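Local coordinates for protein geranyl diphosphate synthase small subunit (Antirrhinum majus, PDB 3QKC) that serves as the small subunit of geranyl diphosphate synthase, a prenyltransferase that probably joins isopentenyl and dimethylallyl diphosphates into geranyl diphosphate, at residues S19-A24 with H39-A44; G187-A192 with D200-L205. One frame throughout, in Å; residues are numbered along the deposited sequence.

Contact 1 and contact 2 lie on opposite sides of the chain's centre, with their own centres 25 Å apart and about 13 Å between nearest atoms. They follow one another along the sequence: contact 1 pairs the ends of helices 5-24 and 34-43, and contact 2 the end of helix 169-195 with the start of helix 199-219. They share no helix, and each joins two consecutive antiparallel helices of an all-helical chain, as in other members of the isoprenyl synthase family. The two differ in burial, so the same antiparallel pairing occurs once at a partly exposed edge and once where all touching residues are buried.

Contact 1 (S19-A24 with H39-A44); sequences SYLKKA and HLTFAA
Lys22 lays its ammonium group over one face of the Phe42 ring, NZ standing 3.5 Å from the ring centroid and 17° off the ring normal, a cation-pi contact. The lysine chain runs along the ring from CZ toward CD2 and CG, its bends at the third and fourth torsions dropping NZ onto the face after CG has met Phe42 CZ at 3.5 Å; methylene and charge therefore both rest on the phenyl group. Its opposite face is backed by Thr41 CG2, 4.1 Å above the plane and over the centre. Phe42, with the largest area covered in this contact, spans between two helix ends whose axes stay 11.3 Å apart, its CG anti to the carbonyl carbon (chi1 -51°), which sends the ring across to helix 5-24. Over the segments in contact, 19-24 and 39-43, the chain directions are nearly antiparallel, at 173°, in the first two helices of the all-helical isoprenyl synthase fold, and no hydrogen bond links these two ends. The close packing is thus at the ring under Lys22, whereas the side of Leu21 and Thr41 is buried but more loosely met. Leu21 CB comes obliquely to the ring, 3.9 Å from Phe42 CZ, while its CD1 lies 4.4 Å from Thr41 CG2. Deeper still, Leu21 rests on His75 and Leu76 of helix 68-85, and Thr41 gives its hydroxyl to a hydrogen bond with the carbonyl of Met37 while touching Ile115. Lys22 is exposed, so the ring face that it covers is the side toward solvent. With the ring cut back to an alanine, the ammonium group of Lys22 would probably lose its aromatic partner and a gap open beside Leu21 CB and Thr41 CG2. The His38 ring also meets the phenyl ring.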
ATOM      1  N   SER A  19       9.290  10.822 -16.565  1.00 47.25           N
ATOM      2  CA  SER A  19       9.174  10.038 -17.800  1.00 49.17           C
ATOM      3  C   SER A  19       8.924   8.561 -17.497  1.00 48.46           C
ATOM      4  O   SER A  19       8.207   7.879 -18.232  1.00 49.54           O
ATOM      5  CB  SER A  19      10.423  10.184 -18.676  1.00 50.95           C
ATOM      6  OG  SER A  19      10.413  11.426 -19.361  1.00 58.85           O
ATOM      7  N   TYR A  20       9.521   8.076 -16.415  1.00 46.59           N
ATOM      8  CA  TYR A  20       9.317   6.709 -15.989  1.00 45.89           C
ATOM      9  C   TYR A  20       7.864   6.483 -15.539  1.00 45.07           C
ATOM     10  O   TYR A  20       7.244   5.477 -15.879  1.00 46.01           O
ATOM     11  CB  TYR A  20      10.287   6.353 -14.866  1.00 44.99           C
ATOM     12  CG  TYR A  20      10.084   4.946 -14.388  1.00 48.43           C
ATOM     13  CD1 TYR A  20       9.269   4.676 -13.294  1.00 43.31           C
ATOM     14  CD2 TYR A  20      10.670   3.875 -15.061  1.00 46.01           C
ATOM     15  CE1 TYR A  20       9.059   3.389 -12.859  1.00 46.96           C
ATOM     16  CE2 TYR A  20      10.464   2.576 -14.628  1.00 49.69           C
ATOM     17  CZ  TYR A  20       9.657   2.348 -13.523  1.00 44.51           C
ATOM     18  OH  TYR A  20       9.449   1.065 -13.094  1.00 48.43           O
ATOM     19  N   LEU A  21       7.328   7.429 -14.779  1.00 43.37           N
ATOM     20  CA  LEU A  21       5.955   7.346 -14.322  1.00 42.53           C
ATOM     21  C   LEU A  21       4.959   7.479 -15.473  1.00 44.62           C
ATOM     22  O   LEU A  21       3.895   6.866 -15.453  1.00 44.77           O
ATOM     23  CB  LEU A  21       5.691   8.410 -13.251  1.00 40.76           C
ATOM     24  CG  LEU A  21       6.225   8.063 -11.852  1.00 39.29           C
ATOM     25  CD1 LEU A  21       6.399   9.311 -11.014  1.00 38.65           C
ATOM     26  CD2 LEU A  21       5.325   7.072 -11.159  1.00 38.64           C
ATOM     27  N   LYS A  22       5.306   8.276 -16.480  1.00 46.61           N
ATOM     28  CA  LYS A  22       4.381   8.510 -17.597  1.00 48.91           C
ATOM     29  C   LYS A  22       4.182   7.268 -18.459  1.00 49.99           C
ATOM     30  O   LYS A  22       3.123   7.065 -19.033  1.00 50.71           O
ATOM     31  CB  LYS A  22       4.799   9.731 -18.420  1.00 50.80           C
ATOM     32  CG  LYS A  22       4.085  11.000 -17.952  1.00 51.89           C
ATOM     33  CD  LYS A  22       4.804  12.270 -18.358  1.00 51.38           C
ATOM     34  CE  LYS A  22       3.817  13.405 -18.604  1.00 53.66           C
ATOM     35  NZ  LYS A  22       3.047  13.781 -17.378  1.00 50.91           N
ATOM     36  N   LYS A  23       5.213   6.440 -18.514  1.00 50.64           N
ATOM     37  CA  LYS A  23       5.136   5.129 -19.119  1.00 52.65           C
ATOM     38  C   LYS A  23       4.215   4.158 -18.361  1.00 51.55           C
ATOM     39  O   LYS A  23       3.660   3.255 -18.965  1.00 52.60           O
ATOM     40  CB  LYS A  23       6.555   4.562 -19.265  1.00 54.21           C
ATOM     41  CG  LYS A  23       7.372   5.290 -20.342  1.00 57.95           C
ATOM     42  CD  LYS A  23       8.870   5.050 -20.216  1.00 56.15           C
ATOM     43  CE  LYS A  23       9.612   5.636 -21.411  1.00 60.07           C
ATOM     44  NZ  LYS A  23      10.791   4.804 -21.783  1.00 59.46           N
ATOM     45  N   ALA A  24       4.021   4.372 -17.056  1.00 49.65           N
ATOM     46  CA  ALA A  24       3.242   3.446 -16.225  1.00 48.69           C
ATOM     47  C   ALA A  24       1.781   3.842 -15.977  1.00 48.46           C
ATOM     48  O   ALA A  24       0.941   2.976 -15.693  1.00 48.46           O
ATOM     49  CB  ALA A  24       3.957   3.208 -14.908  1.00 47.26           C
ATOM     50  N   HIS A  39      -3.694  12.485 -13.308  1.00 41.08           N
ATOM     51  CA  HIS A  39      -3.751  13.885 -12.946  1.00 42.37           C
ATOM     52  C   HIS A  39      -3.058  14.220 -11.605  1.00 40.51           C
ATOM     53  O   HIS A  39      -2.200  15.093 -11.554  1.00 40.87           O
ATOM     54  CB  HIS A  39      -5.182  14.403 -12.958  1.00 44.81           C
ATOM     55  CG  HIS A  39      -5.277  15.868 -12.675  1.00 45.87           C
ATOM     56  ND1 HIS A  39      -5.689  16.369 -11.458  1.00 45.18           N
ATOM     57  CD2 HIS A  39      -4.979  16.943 -13.445  1.00 47.19           C
ATOM     58  CE1 HIS A  39      -5.650  17.690 -11.494  1.00 46.36           C
ATOM     59  NE2 HIS A  39      -5.218  18.063 -12.685  1.00 47.57           N
ATOM     60  N   LEU A  40      -3.417  13.521 -10.536  1.00 39.12           N
ATOM     61  CA  LEU A  40      -2.905  13.863  -9.194  1.00 37.37           C
ATOM     62  C   LEU A  40      -1.402  13.676  -9.081  1.00 36.07           C
ATOM     63  O   LEU A  40      -0.725  14.490  -8.473  1.00 36.19           O
ATOM     64  CB  LEU A  40      -3.654  13.091  -8.112  1.00 36.62           C
ATOM     65  CG  LEU A  40      -5.150  13.403  -8.139  1.00 38.19           C
ATOM     66  CD1 LEU A  40      -5.861  12.742  -6.969  1.00 37.07           C
ATOM     67  CD2 LEU A  40      -5.372  14.908  -8.121  1.00 38.79           C
ATOM     68  N   THR A  41      -0.888  12.638  -9.728  1.00 35.34           N
ATOM     69  CA  THR A  41       0.534  12.311  -9.720  1.00 34.37           C
ATOM     70  C   THR A  41       1.400  13.436 -10.295  1.00 35.27           C
ATOM     71  O   THR A  41       2.401  13.828  -9.683  1.00 34.69           O
ATOM     72  CB  THR A  41       0.783  10.976 -10.464  1.00 34.07           C
ATOM     73  OG1 THR A  41      -0.010   9.951  -9.858  1.00 35.58           O
ATOM     74  CG2 THR A  41       2.255  10.558 -10.441  1.00 35.58           C
ATOM     75  N   PHE A  42       1.009  13.958 -11.449  1.00 36.67           N
ATOM     76  CA  PHE A  42       1.783  15.007 -12.126  1.00 38.38           C
ATOM     77  C   PHE A  42       1.376  16.443 -11.797  1.00 39.48           C
ATOM     78  O   PHE A  42       2.073  17.382 -12.180  1.00 40.11           O
ATOM     79  CB  PHE A  42       1.788  14.773 -13.643  1.00 39.56           C
ATOM     80  CG  PHE A  42       2.203  13.379 -14.016  1.00 38.55           C
ATOM     81  CD1 PHE A  42       1.249  12.399 -14.253  1.00 39.29           C
ATOM     82  CD2 PHE A  42       3.537  13.038 -14.091  1.00 38.78           C
ATOM     83  CE1 PHE A  42       1.631  11.093 -14.562  1.00 38.52           C
ATOM     84  CE2 PHE A  42       3.928  11.738 -14.399  1.00 38.03           C
ATOM     85  CZ  PHE A  42       2.977  10.769 -14.635  1.00 38.77           C
ATOM     86  N   ALA A  43       0.262  16.620 -11.092  1.00 39.78           N
ATOM     87  CA  ALA A  43      -0.092  17.958 -10.591  1.00 41.12           C
ATOM     88  C   ALA A  43       0.524  18.211  -9.209  1.00 40.43           C
ATOM     89  O   ALA A  43       0.651  19.356  -8.779  1.00 41.58           O
ATOM     90  CB  ALA A  43      -1.606  18.140 -10.523  1.00 41.55           C
ATOM     91  N   ALA A  44       0.880  17.145  -8.504  1.00 38.74           N
ATOM     92  CA  ALA A  44       1.339  17.287  -7.125  1.00 37.98           C
ATOM     93  C   ALA A  44       2.721  17.951  -7.058  1.00 38.77           C
ATOM     94  O   ALA A  44       3.546  17.725  -7.939  1.00 38.56           O
ATOM     95  CB  ALA A  44       1.377  15.946  -6.467  1.00 36.45           C
TER

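Contact 2 (G187-A192 with D200-L205); sequences GAACGA and DKIEKL
A helical hairpin, formed by the end of helix 169-195 and the beginning of helix 199-219, closes here through three alanines, Ala188, Ala189 and Ala192, set against Ile202 and Leu205. The small methyl groups let the two axes approach to 8.2 Å, at 154° between their directions. The closest touch is of a methyl on a backbone atom: Ala188 CB lies 3.1 Å from the carbonyl oxygen Leu205 O, with little room for anything larger than a methyl on that side. Beside it, the same CB lies 4.2 Å from Leu205 CB, the alanine facing the stem of the leucine rather than its tip. The leucine also reaches one turn further along the opposing helix, from Ala188 to Ala192, its CD1 methyl meeting Ala192 CB at 3.8 Å; CG beside the backbone N (chi1 -85°) directs the branch that way. Such close antiparallel pairing of consecutive helices, joined by a short connection, is in keeping with the helical bundle of the isoprenyl synthase family. Ile202 divides its two branches between neighbouring alanines. Its CG2 methyl packs 4.1 Å from Ala189 CB, whereas CG1 lies 4.2 Å from Ala192 CB; with CG1 anti to the carbonyl carbon (chi1 -58°), the branches part to either alanine. Ala192 is consequently touched by both large residues; no hydrogen bond crosses between the segments, and the contacts between side chains are all apolar. All five residues are buried, and other elements complete the surroundings: from helix 48-59, Leu52 touches Ala188 and Leu59 touches Leu205, Phe244 also packs on the leucine, and from helix 134-148 Glu143 touches Ala189 while Arg139 meets Ile202.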
ATOM      1  N   GLY A 187      13.868   7.000   0.810  1.00 33.72           N
ATOM      2  CA  GLY A 187      14.487   7.264  -0.480  1.00 34.09           C
ATOM      3  C   GLY A 187      15.968   6.921  -0.481  1.00 34.83           C
ATOM      4  O   GLY A 187      16.446   6.195  -1.350  1.00 34.66           O
ATOM      5  N   ALA A 188      16.694   7.451   0.503  1.00 35.52           N
ATOM      6  CA  ALA A 188      18.136   7.258   0.575  1.00 36.04           C
ATOM      7  C   ALA A 188      18.458   5.788   0.803  1.00 37.49           C
ATOM      8  O   ALA A 188      19.340   5.233   0.145  1.00 38.71           O
ATOM      9  CB  ALA A 188      18.713   8.107   1.666  1.00 36.00           C
ATOM     10  N   ALA A 189      17.723   5.146   1.709  1.00 37.59           N
ATOM     11  CA  ALA A 189      17.973   3.739   2.029  1.00 38.66           C
ATOM     12  C   ALA A 189      17.696   2.818   0.838  1.00 38.70           C
ATOM     13  O   ALA A 189      18.457   1.870   0.609  1.00 40.16           O
ATOM     14  CB  ALA A 189      17.184   3.309   3.255  1.00 38.57           C
ATOM     15  N   CYS A 190      16.624   3.094   0.091  1.00 37.00           N
ATOM     16  CA  CYS A 190      16.314   2.356  -1.151  1.00 37.18           C
ATOM     17  C   CYS A 190      17.416   2.521  -2.187  1.00 37.80           C
ATOM     18  O   CYS A 190      17.883   1.551  -2.768  1.00 38.46           O
ATOM     19  CB  CYS A 190      15.004   2.835  -1.766  1.00 36.33           C
ATOM     20  SG  CYS A 190      13.522   2.199  -0.987  1.00 36.99           S
ATOM     21  N   GLY A 191      17.816   3.763  -2.430  1.00 37.72           N
ATOM     22  CA  GLY A 191      18.954   4.036  -3.297  1.00 38.43           C
ATOM     23  C   GLY A 191      20.135   3.145  -2.961  1.00 39.64           C
ATOM     24  O   GLY A 191      20.675   2.446  -3.829  1.00 40.45           O
ATOM     25  N   ALA A 192      20.509   3.145  -1.686  1.00 39.65           N
ATOM     26  CA  ALA A 192      21.665   2.403  -1.219  1.00 40.88           C
ATOM     27  C   ALA A 192      21.470   0.893  -1.370  1.00 41.49           C
ATOM     28  O   ALA A 192      22.370   0.191  -1.828  1.00 43.06           O
ATOM     29  CB  ALA A 192      21.994   2.794   0.237  1.00 40.97           C
ATOM     30  N   ASP A 200      26.035  -1.489   6.907  1.00 69.95           N
ATOM     31  CA  ASP A 200      26.428  -0.287   7.643  1.00 69.96           C
ATOM     32  C   ASP A 200      26.204   0.988   6.829  1.00 67.30           C
ATOM     33  O   ASP A 200      25.818   2.022   7.378  1.00 66.61           O
ATOM     34  CB  ASP A 200      27.912  -0.363   8.048  1.00 73.22           C
ATOM     35  CG  ASP A 200      28.253  -1.613   8.862  1.00 75.69           C
ATOM     36  OD1 ASP A 200      27.404  -2.523   8.995  1.00 75.26           O
ATOM     37  OD2 ASP A 200      29.395  -1.683   9.369  1.00 77.96           O
ATOM     38  N   LYS A 201      26.457   0.918   5.525  1.00 65.88           N
ATOM     39  CA  LYS A 201      26.330   2.093   4.669  1.00 63.70           C
ATOM     40  C   LYS A 201      24.881   2.417   4.312  1.00 60.43           C
ATOM     41  O   LYS A 201      24.579   3.532   3.893  1.00 59.13           O
ATOM     42  CB  LYS A 201      27.185   1.952   3.409  1.00 64.76           C
ATOM     43  CG  LYS A 201      28.683   2.090   3.670  1.00 68.19           C
ATOM     44  CD  LYS A 201      29.507   2.156   2.379  1.00 67.64           C
ATOM     45  CE  LYS A 201      29.609   0.798   1.695  1.00 69.76           C
ATOM     46  NZ  LYS A 201      30.978   0.548   1.148  1.00 70.75           N
ATOM     47  N   ILE A 202      23.987   1.444   4.476  1.00 58.98           N
ATOM     48  CA  ILE A 202      22.560   1.703   4.286  1.00 56.03           C
ATOM     49  C   ILE A 202      22.034   2.537   5.461  1.00 55.05           C
ATOM     50  O   ILE A 202      21.385   3.563   5.260  1.00 53.34           O
ATOM     51  CB  ILE A 202      21.739   0.402   4.149  1.00 55.34           C
ATOM     52  CG1 ILE A 202      22.245  -0.438   2.968  1.00 55.28           C
ATOM     53  CG2 ILE A 202      20.260   0.730   3.994  1.00 52.72           C
ATOM     54  CD1 ILE A 202      21.705  -1.865   2.932  1.00 56.43           C
ATOM     55  N   GLU A 203      22.334   2.078   6.677  1.00 56.02           N
ATOM     56  CA  GLU A 203      21.990   2.781   7.913  1.00 55.82           C
ATOM     57  C   GLU A 203      22.437   4.248   7.862  1.00 54.31           C
ATOM     58  O   GLU A 203      21.698   5.144   8.270  1.00 53.06           O
ATOM     59  CB  GLU A 203      22.614   2.062   9.132  1.00 58.68           C
ATOM     60  CG  GLU A 203      22.032   0.651   9.412  1.00 62.15           C
ATOM     61  CD  GLU A 203      22.964  -0.279  10.209  1.00 61.81           C
ATOM     62  OE1 GLU A 203      23.803   0.201  11.009  1.00 66.28           O
ATOM     63  OE2 GLU A 203      22.853  -1.513  10.038  1.00 65.40           O
ATOM     64  N   LYS A 204      23.640   4.484   7.340  1.00 54.28           N
ATOM     65  CA  LYS A 204      24.201   5.829   7.282  1.00 53.43           C
ATOM     66  C   LYS A 204      23.434   6.746   6.322  1.00 50.63           C
ATOM     67  O   LYS A 204      23.104   7.881   6.676  1.00 49.77           O
ATOM     68  CB  LYS A 204      25.694   5.788   6.947  1.00 55.22           C
ATOM     69  CG  LYS A 204      26.583   5.371   8.131  1.00 59.69           C
ATOM     70  CD  LYS A 204      28.045   5.702   7.892  1.00 59.23           C
ATOM     71  CE  LYS A 204      28.858   5.651   9.184  1.00 63.79           C
ATOM     72  NZ  LYS A 204      28.786   6.930   9.958  1.00 61.85           N
ATOM     73  N   LEU A 205      23.140   6.247   5.121  1.00 49.01           N
ATOM     74  CA  LEU A 205      22.356   7.016   4.156  1.00 47.08           C
ATOM     75  C   LEU A 205      20.931   7.186   4.635  1.00 45.31           C
ATOM     76  O   LEU A 205      20.298   8.210   4.354  1.00 44.05           O
ATOM     77  CB  LEU A 205      22.405   6.393   2.759  1.00 46.49           C
ATOM     78  CG  LEU A 205      23.651   6.862   1.990  1.00 50.46           C
ATOM     79  CD1 LEU A 205      24.128   5.812   0.992  1.00 48.05           C
ATOM     80  CD2 LEU A 205      23.438   8.243   1.322  1.00 46.67           C
TER